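Local coordinates for protein PpBBE-like 1 D396N (Physcomitrella patens subsp. patens, PDB 6EO5) that is an engineered variant of a berberine bridge enzyme-like flavoprotein that oxidises cellobiose with the help of a bi-covalently bound FAD, at residues 190-200 with 445-456; 360-369 with 389-399. All blocks are in the same frame, centred on the assembly; numbering follows the deposited sequence.

Contact 1 of 2, residues 190-200 with 445-456; sequences NKDLYFAIRGA and SLSTLIAGKKKW
Asp192 of helix 191-200 meets Lys455 and Trp456 in the last turn of helix 446-456. From CB, the Asp192 chain is folded between its own N and carbonyl carbon (chi1 51°), which brings CG to 3.8 Å from Trp456 NE1. Past CG the two oxygens part. OD1 turns back to its own helix for a weak hydrogen bond from the backbone N of Leu193, while OD2 is gripped twice. Trp456 NE1 donates to OD2 at 3.0 Å (162° at the hydrogen), almost in the indole plane, and Lys455 NZ forms a salt bridge to OD2 at 3.1 Å from the opposite face of the carboxylate. Over the indole's six-membered ring lies Leu193 CD2, 4.0 Å from the centroid, and Asn190 OD1 stands at the ring edge, its amide nearly upright to the plane and its ND2 bonded to Thr184 O. The other end is mostly apolar: Leu449 lies against the small Ala196 and Ala200 where the helices cross at -120°, its CD2 3.8 Å from Ala196 CB, and CD2 and Ser445 OG both reach the Phe195 ring edge. The lysine and indole N-H would probably favour an ionised Asp192.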
loop_
_atom_site.group_PDB
_atom_site.type_symbol
_atom_site.label_atom_id
_atom_site.label_comp_id
_atom_site.label_asym_id
_atom_site.label_seq_id
_atom_site.Cartn_x
_atom_site.Cartn_y
_atom_site.Cartn_z
ATOM N N ASN A 190 -8.623 9.263 -22.076
ATOM C CA ASN A 190 -7.537 9.867 -21.290
ATOM C C ASN A 190 -6.479 8.834 -20.880
ATOM O O ASN A 190 -6.140 8.703 -19.703
ATOM C CB ASN A 190 -8.094 10.582 -20.056
ATOM C CG ASN A 190 -8.899 11.817 -20.411
ATOM O OD1 ASN A 190 -8.551 12.544 -21.334
ATOM N ND2 ASN A 190 -9.978 12.062 -19.680
ATOM N N LYS A 191 -5.944 8.111 -21.874
ATOM C CA LYS A 191 -4.997 7.028 -21.606
ATOM C C LYS A 191 -3.784 7.493 -20.797
ATOM O O LYS A 191 -3.218 6.711 -20.019
ATOM C CB LYS A 191 -4.523 6.405 -22.921
ATOM C CG LYS A 191 -5.647 6.019 -23.871
ATOM C CD LYS A 191 -5.115 5.318 -25.120
ATOM C CE LYS A 191 -6.248 5.044 -26.104
ATOM N NZ LYS A 191 -5.824 4.204 -27.261
ATOM N N ASP A 192 -3.359 8.748 -20.976
ATOM C CA ASP A 192 -2.186 9.256 -20.261
ATOM C C ASP A 192 -2.452 9.333 -18.761
ATOM O O ASP A 192 -1.664 8.834 -17.949
ATOM C CB ASP A 192 -1.779 10.632 -20.820
ATOM C CG ASP A 192 -2.951 11.632 -20.895
ATOM O OD1 ASP A 192 -4.114 11.213 -21.088
ATOM O OD2 ASP A 192 -2.709 12.847 -20.774
ATOM N N LEU A 193 -3.570 9.951 -18.379
ATOM C CA LEU A 193 -3.974 9.978 -16.979
ATOM C C LEU A 193 -4.178 8.565 -16.442
ATOM O O LEU A 193 -3.869 8.279 -15.276
ATOM C CB LEU A 193 -5.247 10.806 -16.843
ATOM C CG LEU A 193 -5.714 11.165 -15.444
ATOM C CD1 LEU A 193 -4.640 11.930 -14.725
ATOM C CD2 LEU A 193 -6.973 11.989 -15.550
ATOM N N TYR A 194 -4.682 7.661 -17.286
ATOM C CA TYR A 194 -4.914 6.291 -16.849
ATOM C C TYR A 194 -3.593 5.578 -16.576
ATOM O O TYR A 194 -3.478 4.822 -15.609
ATOM C CB TYR A 194 -5.754 5.552 -17.898
ATOM C CG TYR A 194 -6.122 4.121 -17.553
ATOM C CD1 TYR A 194 -6.838 3.815 -16.395
ATOM C CD2 TYR A 194 -5.773 3.076 -18.405
ATOM C CE1 TYR A 194 -7.183 2.495 -16.092
ATOM C CE2 TYR A 194 -6.114 1.760 -18.117
ATOM C CZ TYR A 194 -6.810 1.479 -16.961
ATOM O OH TYR A 194 -7.124 0.169 -16.691
ATOM N N PHE A 195 -2.585 5.820 -17.411
ATOM C CA PHE A 195 -1.241 5.308 -17.141
ATOM C C PHE A 195 -0.699 5.834 -15.812
ATOM O O PHE A 195 -0.164 5.070 -14.996
ATOM C CB PHE A 195 -0.325 5.695 -18.300
ATOM C CG PHE A 195 1.110 5.358 -18.097
ATOM C CD1 PHE A 195 1.952 6.223 -17.402
ATOM C CD2 PHE A 195 1.644 4.216 -18.658
ATOM C CE1 PHE A 195 3.287 5.934 -17.232
ATOM C CE2 PHE A 195 2.990 3.916 -18.493
ATOM C CZ PHE A 195 3.809 4.777 -17.776
ATOM N N ALA A 196 -0.839 7.138 -15.573
ATOM C CA ALA A 196 -0.225 7.747 -14.398
ATOM C C ALA A 196 -0.819 7.216 -13.096
ATOM O O ALA A 196 -0.085 7.014 -12.117
ATOM C CB ALA A 196 -0.364 9.268 -14.462
ATOM N N ILE A 197 -2.142 7.010 -13.042
ATOM C CA ILE A 197 -2.770 6.717 -11.754
ATOM C C ILE A 197 -2.535 5.269 -11.332
ATOM O O ILE A 197 -2.704 4.942 -10.151
ATOM C CB ILE A 197 -4.280 7.052 -11.754
ATOM C CG1 ILE A 197 -5.056 6.155 -12.720
ATOM C CG2 ILE A 197 -4.539 8.519 -12.078
ATOM C CD1 ILE A 197 -5.639 4.896 -12.061
ATOM N N ARG A 198 -2.145 4.394 -12.262
ATOM C CA ARG A 198 -1.782 3.012 -11.950
ATOM C C ARG A 198 -0.322 2.936 -11.488
ATOM O O ARG A 198 0.556 2.389 -12.160
ATOM C CB ARG A 198 -2.023 2.122 -13.163
ATOM C CG ARG A 198 -3.477 1.764 -13.387
ATOM C CD ARG A 198 -3.921 1.998 -14.828
ATOM N NE ARG A 198 -3.728 0.852 -15.717
ATOM C CZ ARG A 198 -3.167 0.926 -16.923
ATOM N NH1 ARG A 198 -2.745 2.090 -17.396
ATOM N NH2 ARG A 198 -3.043 -0.163 -17.666
ATOM N N GLY A 199 -0.070 3.488 -10.299
ATOM C CA GLY A 199 1.276 3.493 -9.763
ATOM C C GLY A 199 1.777 4.834 -9.242
ATOM O O GLY A 199 2.622 4.877 -8.339
ATOM N N ALA A 200 1.274 5.944 -9.798
ATOM C CA ALA A 200 1.686 7.266 -9.339
ATOM C C ALA A 200 0.492 8.175 -9.064
ATOM O O ALA A 200 0.632 9.398 -9.113
ATOM C CB ALA A 200 2.633 7.924 -10.348
ATOM N N SER A 445 9.671 5.486 -16.457
ATOM C CA SER A 445 8.378 6.099 -16.711
ATOM C C SER A 445 8.267 7.505 -16.148
ATOM O O SER A 445 7.227 8.143 -16.324
ATOM C CB SER A 445 7.252 5.220 -16.133
ATOM O OG SER A 445 7.086 4.022 -16.883
ATOM N N LEU A 446 9.310 8.013 -15.486
ATOM C CA LEU A 446 9.167 9.276 -14.757
ATOM C C LEU A 446 9.025 10.466 -15.705
ATOM O O LEU A 446 8.221 11.371 -15.443
ATOM C CB LEU A 446 10.341 9.463 -13.799
ATOM C CG LEU A 446 10.446 10.791 -13.049
ATOM C CD1 LEU A 446 9.191 11.081 -12.231
ATOM C CD2 LEU A 446 11.684 10.780 -12.171
ATOM N N SER A 447 9.771 10.474 -16.819
ATOM C CA SER A 447 9.580 11.502 -17.846
ATOM C C SER A 447 8.123 11.577 -18.287
ATOM O O SER A 447 7.524 12.660 -18.326
ATOM C CB SER A 447 10.468 11.225 -19.065
ATOM O OG SER A 447 11.775 10.822 -18.703
ATOM N N THR A 448 7.542 10.430 -18.638
ATOM C CA THR A 448 6.128 10.392 -18.996
ATOM C C THR A 448 5.266 10.937 -17.866
ATOM O O THR A 448 4.341 11.721 -18.104
ATOM C CB THR A 448 5.719 8.962 -19.363
ATOM O OG1 THR A 448 6.510 8.522 -20.475
ATOM C CG2 THR A 448 4.265 8.896 -19.735
ATOM N N LEU A 449 5.581 10.571 -16.622
ATOM C CA LEU A 449 4.784 11.064 -15.509
ATOM C C LEU A 449 4.838 12.590 -15.432
ATOM O O LEU A 449 3.800 13.242 -15.249
ATOM C CB LEU A 449 5.242 10.401 -14.210
ATOM C CG LEU A 449 4.903 8.901 -14.181
ATOM C CD1 LEU A 449 5.501 8.189 -12.989
ATOM C CD2 LEU A 449 3.401 8.700 -14.202
ATOM N N ILE A 450 6.029 13.180 -15.629
ATOM C CA ILE A 450 6.167 14.639 -15.543
ATOM C C ILE A 450 5.404 15.323 -16.676
ATOM O O ILE A 450 4.703 16.319 -16.457
ATOM C CB ILE A 450 7.656 15.046 -15.524
ATOM C CG1 ILE A 450 8.306 14.664 -14.197
ATOM C CG2 ILE A 450 7.810 16.538 -15.719
ATOM C CD1 ILE A 450 9.806 14.474 -14.308
ATOM N N ALA A 451 5.524 14.799 -17.900
ATOM C CA ALA A 451 4.714 15.285 -19.013
ATOM C C ALA A 451 3.232 15.336 -18.650
ATOM O O ALA A 451 2.552 16.339 -18.903
ATOM C CB ALA A 451 4.928 14.394 -20.231
ATOM N N GLY A 452 2.718 14.262 -18.045
ATOM C CA GLY A 452 1.318 14.243 -17.667
ATOM C C GLY A 452 0.998 15.203 -16.543
ATOM O O GLY A 452 -0.120 15.722 -16.464
ATOM N N LYS A 453 1.960 15.438 -15.649
ATOM C CA LYS A 453 1.751 16.415 -14.588
ATOM C C LYS A 453 1.634 17.814 -15.175
ATOM O O LYS A 453 0.783 18.605 -14.748
ATOM C CB LYS A 453 2.898 16.329 -13.573
ATOM C CG LYS A 453 2.930 17.422 -12.511
ATOM C CD LYS A 453 1.781 17.308 -11.531
ATOM C CE LYS A 453 1.948 18.298 -10.394
ATOM N NZ LYS A 453 0.831 18.262 -9.423
ATOM N N LYS A 454 2.474 18.131 -16.172
ATOM C CA LYS A 454 2.400 19.436 -16.826
ATOM C C LYS A 454 1.038 19.641 -17.466
ATOM O O LYS A 454 0.439 20.718 -17.359
ATOM C CB LYS A 454 3.502 19.561 -17.880
ATOM C CG LYS A 454 4.907 19.583 -17.301
ATOM C CD LYS A 454 5.981 19.471 -18.392
ATOM C CE LYS A 454 6.944 20.662 -18.367
ATOM N NZ LYS A 454 8.328 20.266 -18.764
ATOM N N LYS A 455 0.525 18.599 -18.112
ATOM C CA LYS A 455 -0.743 18.689 -18.818
ATOM C C LYS A 455 -1.915 18.860 -17.861
ATOM O O LYS A 455 -2.825 19.645 -18.136
ATOM C CB LYS A 455 -0.918 17.446 -19.686
ATOM C CG LYS A 455 -2.296 17.255 -20.254
ATOM C CD LYS A 455 -2.281 16.134 -21.278
ATOM C CE LYS A 455 -3.672 15.793 -21.759
ATOM N NZ LYS A 455 -3.578 14.900 -22.939
ATOM N N TRP A 456 -1.914 18.155 -16.730
ATOM C CA TRP A 456 -3.120 18.069 -15.917
ATOM C C TRP A 456 -3.114 18.951 -14.680
ATOM O O TRP A 456 -4.154 19.075 -14.028
ATOM C CB TRP A 456 -3.380 16.610 -15.502
ATOM C CG TRP A 456 -3.848 15.744 -16.631
ATOM C CD1 TRP A 456 -3.081 14.923 -17.408
ATOM C CD2 TRP A 456 -5.186 15.627 -17.127
ATOM N NE1 TRP A 456 -3.859 14.295 -18.352
ATOM C CE2 TRP A 456 -5.157 14.704 -18.197
ATOM C CE3 TRP A 456 -6.411 16.206 -16.766
ATOM C CZ2 TRP A 456 -6.304 14.346 -18.910
ATOM C CZ3 TRP A 456 -7.554 15.851 -17.474
ATOM C CH2 TRP A 456 -7.491 14.930 -18.536
#

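Contact 2 of 2, residues 360-369 with 389-399; sequences NAYFIYNLYG and SLYSIQMVASW
Val396 lies over one face of the Tyr362 ring, its CB 3.8 Å from the centroid and both methyls reaching toward the CZ-OH end. Tyr362 CG sits between its own N and carbonyl carbon (chi1 61°), a turn that lays the ring alongside Val396. On the sheet's other face Tyr391 CE1 comes to the rim of the Tyr365 ring, 3.5 Å from Tyr365 CD2, the two rings meeting obliquely with planes at 71°, while Ile393 CG1 meets Tyr365 obliquely. Were Tyr362 replaced by an alanine, the Val396 methyls would probably lose their aromatic cover and a gap would be likely beside Tyr258. The strands are antiparallel neighbours in the seven-stranded sheet of the substrate domain of this VAO-type fold; hydrogen-bonded pairs Tyr362-Val396 and Ile364-Gln394 set the register, with Gln394 N to Ile364 O the straightest bond at 2.8 Å. Leu390 and Tyr391 form a classic beta bulge opposite Val338 of strand 331-338, beyond strand 391-398. Next to Tyr362 and Val396, the same face carries Gln394, whose OE1 bonds Tyr83 OH, and Asn366, whose side chain comes within about 5 Å of the FAD. Ser392 OG bonds two waters, one also by Tyr368 OH, which bonds Tyr337 OH.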
loop_
_atom_site.group_PDB
_atom_site.type_symbol
_atom_site.label_atom_id
_atom_site.label_comp_id
_atom_site.label_asym_id
_atom_site.label_seq_id
_atom_site.Cartn_x
_atom_site.Cartn_y
_atom_site.Cartn_z
ATOM N N ASN A 360 13.497 -3.070 18.356
ATOM C CA ASN A 360 12.197 -2.460 18.108
ATOM C C ASN A 360 12.069 -2.066 16.632
ATOM O O ASN A 360 11.875 -0.903 16.277
ATOM C CB ASN A 360 11.973 -1.273 19.053
ATOM C CG ASN A 360 10.506 -0.845 19.143
ATOM O OD1 ASN A 360 9.597 -1.532 18.663
ATOM N ND2 ASN A 360 10.276 0.302 19.764
ATOM N N ALA A 361 12.203 -3.082 15.774
ATOM C CA ALA A 361 12.045 -2.968 14.328
ATOM C C ALA A 361 11.496 -4.285 13.777
ATOM O O ALA A 361 11.473 -5.308 14.468
ATOM C CB ALA A 361 13.371 -2.628 13.650
ATOM N N TYR A 362 11.055 -4.265 12.515
ATOM C CA TYR A 362 10.685 -5.506 11.845
ATOM C C TYR A 362 10.912 -5.383 10.340
ATOM O O TYR A 362 11.113 -4.290 9.804
ATOM C CB TYR A 362 9.246 -5.912 12.168
ATOM C CG TYR A 362 8.185 -4.926 11.759
ATOM C CD1 TYR A 362 7.587 -5.004 10.514
ATOM C CD2 TYR A 362 7.748 -3.946 12.631
ATOM C CE1 TYR A 362 6.602 -4.105 10.144
ATOM C CE2 TYR A 362 6.766 -3.047 12.272
ATOM C CZ TYR A 362 6.195 -3.122 11.027
ATOM O OH TYR A 362 5.197 -2.235 10.652
ATOM N N PHE A 363 10.900 -6.541 9.666
ATOM C CA PHE A 363 11.320 -6.670 8.268
ATOM C C PHE A 363 10.480 -7.736 7.571
ATOM O O PHE A 363 10.439 -8.888 8.023
ATOM C CB PHE A 363 12.811 -7.011 8.198
ATOM C CG PHE A 363 13.673 -6.027 8.937
ATOM C CD1 PHE A 363 13.889 -6.161 10.308
ATOM C CD2 PHE A 363 14.235 -4.937 8.278
ATOM C CE1 PHE A 363 14.657 -5.228 11.007
ATOM C CE2 PHE A 363 15.013 -4.014 8.976
ATOM C CZ PHE A 363 15.222 -4.165 10.337
ATOM N N ILE A 364 9.819 -7.360 6.471
ATOM C CA ILE A 364 8.837 -8.201 5.791
ATOM C C ILE A 364 9.183 -8.245 4.305
ATOM O O ILE A 364 9.442 -7.204 3.695
ATOM C CB ILE A 364 7.404 -7.668 6.002
ATOM C CG1 ILE A 364 7.067 -7.602 7.488
ATOM C CG2 ILE A 364 6.348 -8.492 5.233
ATOM C CD1 ILE A 364 5.700 -7.032 7.746
ATOM N N TYR A 365 9.148 -9.447 3.715
ATOM C CA TYR A 365 9.615 -9.684 2.348
ATOM C C TYR A 365 8.456 -10.241 1.532
ATOM O O TYR A 365 8.117 -11.421 1.668
ATOM C CB TYR A 365 10.797 -10.654 2.337
ATOM C CG TYR A 365 11.945 -10.276 3.260
ATOM C CD1 TYR A 365 11.836 -10.422 4.640
ATOM C CD2 TYR A 365 13.149 -9.798 2.752
ATOM C CE1 TYR A 365 12.891 -10.085 5.485
ATOM C CE2 TYR A 365 14.209 -9.464 3.593
ATOM C CZ TYR A 365 14.072 -9.609 4.959
ATOM O OH TYR A 365 15.117 -9.288 5.805
ATOM N N ASN A 366 7.845 -9.408 0.688
ATOM C CA ASN A 366 6.730 -9.844 -0.154
ATOM C C ASN A 366 7.266 -10.500 -1.415
ATOM O O ASN A 366 8.056 -9.892 -2.140
ATOM C CB ASN A 366 5.839 -8.669 -0.535
ATOM C CG ASN A 366 5.109 -8.095 0.638
ATOM O OD1 ASN A 366 4.983 -8.742 1.674
ATOM N ND2 ASN A 366 4.611 -6.870 0.486
ATOM N N LEU A 367 6.820 -11.720 -1.701
ATOM C CA LEU A 367 7.352 -12.457 -2.838
ATOM C C LEU A 367 6.679 -11.998 -4.129
ATOM O O LEU A 367 5.449 -11.922 -4.203
ATOM C CB LEU A 367 7.148 -13.955 -2.631
ATOM C CG LEU A 367 7.636 -14.831 -3.779
ATOM C CD1 LEU A 367 9.155 -14.884 -3.753
ATOM C CD2 LEU A 367 7.021 -16.226 -3.703
ATOM N N TYR A 368 7.497 -11.668 -5.142
ATOM C CA TYR A 368 7.005 -11.352 -6.476
ATOM C C TYR A 368 7.335 -12.568 -7.360
ATOM O O TYR A 368 6.636 -13.587 -7.294
ATOM C CB TYR A 368 7.591 -10.048 -7.013
ATOM C CG TYR A 368 7.044 -8.770 -6.394
ATOM C CD1 TYR A 368 7.145 -8.528 -5.023
ATOM C CD2 TYR A 368 6.448 -7.795 -7.188
ATOM C CE1 TYR A 368 6.650 -7.360 -4.458
ATOM C CE2 TYR A 368 5.950 -6.625 -6.632
ATOM C CZ TYR A 368 6.058 -6.414 -5.268
ATOM O OH TYR A 368 5.583 -5.245 -4.714
ATOM N N GLY A 369 8.364 -12.474 -8.201
ATOM C CA GLY A 369 8.850 -13.634 -8.924
ATOM C C GLY A 369 8.282 -13.762 -10.326
ATOM O O GLY A 369 7.238 -13.207 -10.672
ATOM N N SER A 389 11.430 -8.177 -10.008
ATOM C CA SER A 389 12.095 -8.493 -8.756
ATOM C C SER A 389 11.669 -9.866 -8.257
ATOM O O SER A 389 10.627 -10.402 -8.645
ATOM C CB SER A 389 11.752 -7.457 -7.690
ATOM O OG SER A 389 10.389 -7.645 -7.322
ATOM N N LEU A 390 12.484 -10.425 -7.361
ATOM C CA LEU A 390 12.054 -11.619 -6.643
ATOM C C LEU A 390 11.168 -11.243 -5.459
ATOM O O LEU A 390 10.096 -11.835 -5.271
ATOM C CB LEU A 390 13.272 -12.425 -6.190
ATOM C CG LEU A 390 13.029 -13.781 -5.535
ATOM C CD1 LEU A 390 12.190 -14.715 -6.433
ATOM C CD2 LEU A 390 14.366 -14.425 -5.147
ATOM N N TYR A 391 11.579 -10.241 -4.672
ATOM C CA TYR A 391 10.789 -9.796 -3.533
ATOM C C TYR A 391 11.150 -8.355 -3.182
ATOM O O TYR A 391 12.193 -7.836 -3.591
ATOM C CB TYR A 391 10.984 -10.727 -2.327
ATOM C CG TYR A 391 12.413 -10.854 -1.849
ATOM C CD1 TYR A 391 12.964 -9.912 -0.976
ATOM C CD2 TYR A 391 13.205 -11.929 -2.242
ATOM C CE1 TYR A 391 14.256 -10.029 -0.531
ATOM C CE2 TYR A 391 14.506 -12.058 -1.795
ATOM C CZ TYR A 391 15.029 -11.103 -0.943
ATOM O OH TYR A 391 16.331 -11.209 -0.492
ATOM N N SER A 392 10.260 -7.714 -2.421
ATOM C CA SER A 392 10.495 -6.406 -1.826
ATOM C C SER A 392 10.846 -6.580 -0.355
ATOM O O SER A 392 10.477 -7.578 0.265
ATOM C CB SER A 392 9.252 -5.530 -1.941
ATOM O OG SER A 392 8.149 -6.142 -1.268
ATOM N N ILE A 393 11.555 -5.606 0.215
ATOM C CA ILE A 393 11.842 -5.600 1.649
ATOM C C ILE A 393 11.170 -4.382 2.271
ATOM O O ILE A 393 11.464 -3.241 1.889
ATOM C CB ILE A 393 13.351 -5.587 1.956
ATOM C CG1 ILE A 393 14.100 -6.708 1.238
ATOM C CG2 ILE A 393 13.569 -5.717 3.457
ATOM C CD1 ILE A 393 15.583 -6.735 1.583
ATOM N N GLN A 394 10.300 -4.613 3.247
ATOM C CA GLN A 394 9.755 -3.531 4.057
ATOM C C GLN A 394 10.552 -3.442 5.358
ATOM O O GLN A 394 10.658 -4.434 6.093
ATOM C CB GLN A 394 8.268 -3.736 4.339
ATOM C CG GLN A 394 7.603 -2.483 4.887
ATOM C CD GLN A 394 6.249 -2.743 5.515
ATOM O OE1 GLN A 394 5.680 -1.871 6.177
ATOM N NE2 GLN A 394 5.729 -3.944 5.318
ATOM N N MET A 395 11.108 -2.261 5.636
ATOM C CA MET A 395 11.990 -2.027 6.781
ATOM C C MET A 395 11.378 -0.956 7.676
ATOM O O MET A 395 11.319 0.213 7.286
ATOM C CB MET A 395 13.375 -1.589 6.309
ATOM C CG MET A 395 13.849 -2.304 5.074
ATOM S SD MET A 395 15.183 -1.409 4.278
ATOM C CE MET A 395 15.573 -2.452 2.890
ATOM N N VAL A 396 10.957 -1.339 8.881
ATOM C CA VAL A 396 10.261 -0.447 9.808
ATOM C C VAL A 396 11.033 -0.399 11.124
ATOM O O VAL A 396 11.378 -1.448 11.678
ATOM C CB VAL A 396 8.811 -0.911 10.062
ATOM C CG1 VAL A 396 8.085 0.072 10.973
ATOM C CG2 VAL A 396 8.055 -1.099 8.753
ATOM N N ALA A 397 11.300 0.816 11.623
ATOM C CA ALA A 397 11.874 1.028 12.954
ATOM C C ALA A 397 10.978 1.974 13.741
ATOM O O ALA A 397 10.667 3.071 13.270
ATOM C CB ALA A 397 13.289 1.597 12.882
ATOM N N SER A 398 10.582 1.553 14.941
ATOM C CA SER A 398 9.572 2.240 15.732
ATOM C C SER A 398 10.169 2.782 17.021
ATOM O O SER A 398 11.243 2.362 17.467
ATOM C CB SER A 398 8.403 1.307 16.079
ATOM O OG SER A 398 7.807 0.770 14.913
ATOM N N TRP A 399 9.453 3.735 17.618
ATOM C CA TRP A 399 9.793 4.228 18.943
ATOM C C TRP A 399 8.540 4.758 19.616
ATOM O O TRP A 399 7.560 5.108 18.957
ATOM C CB TRP A 399 10.884 5.307 18.902
ATOM C CG TRP A 399 10.610 6.542 18.065
ATOM C CD1 TRP A 399 10.150 7.756 18.511
ATOM C CD2 TRP A 399 10.840 6.699 16.653
ATOM N NE1 TRP A 399 10.070 8.649 17.464
ATOM C CE2 TRP A 399 10.489 8.026 16.316
ATOM C CE3 TRP A 399 11.310 5.848 15.646
ATOM C CZ2 TRP A 399 10.589 8.518 15.010
ATOM C CZ3 TRP A 399 11.410 6.339 14.355
ATOM C CH2 TRP A 399 11.049 7.662 14.047
HETATM O O HOH W 1 12.394 2.239 20.252
HETATM O O HOH W 2 7.865 -6.474 1.320
HETATM O O HOH W 3 5.754 -5.017 -2.234
#

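Overall arrangement
The two contacts lie in different parts of the molecule, with centres 28 Å apart and nearest atoms about 11 Å apart, and they share no helix, strand or sheet. Along the chain contact 2 is nested within contact 1: helix 191-200 comes first, then strands 361-367 and 391-398, and helix 446-456 closes the loop. Contact 1 joins a helix beside strands 170-176 and 182-186 to the berberine-like C-terminal region, whereas contact 2 belongs to the large antiparallel sheet, backed by helix 405-420. Contact 2 approaches the FAD, the Asn366 side chain at about 5 Å, while the Leu193 side chain of contact 1 stays about 10 Å from it, consistent with a cofactor set between the flavin-binding and substrate parts of the fold.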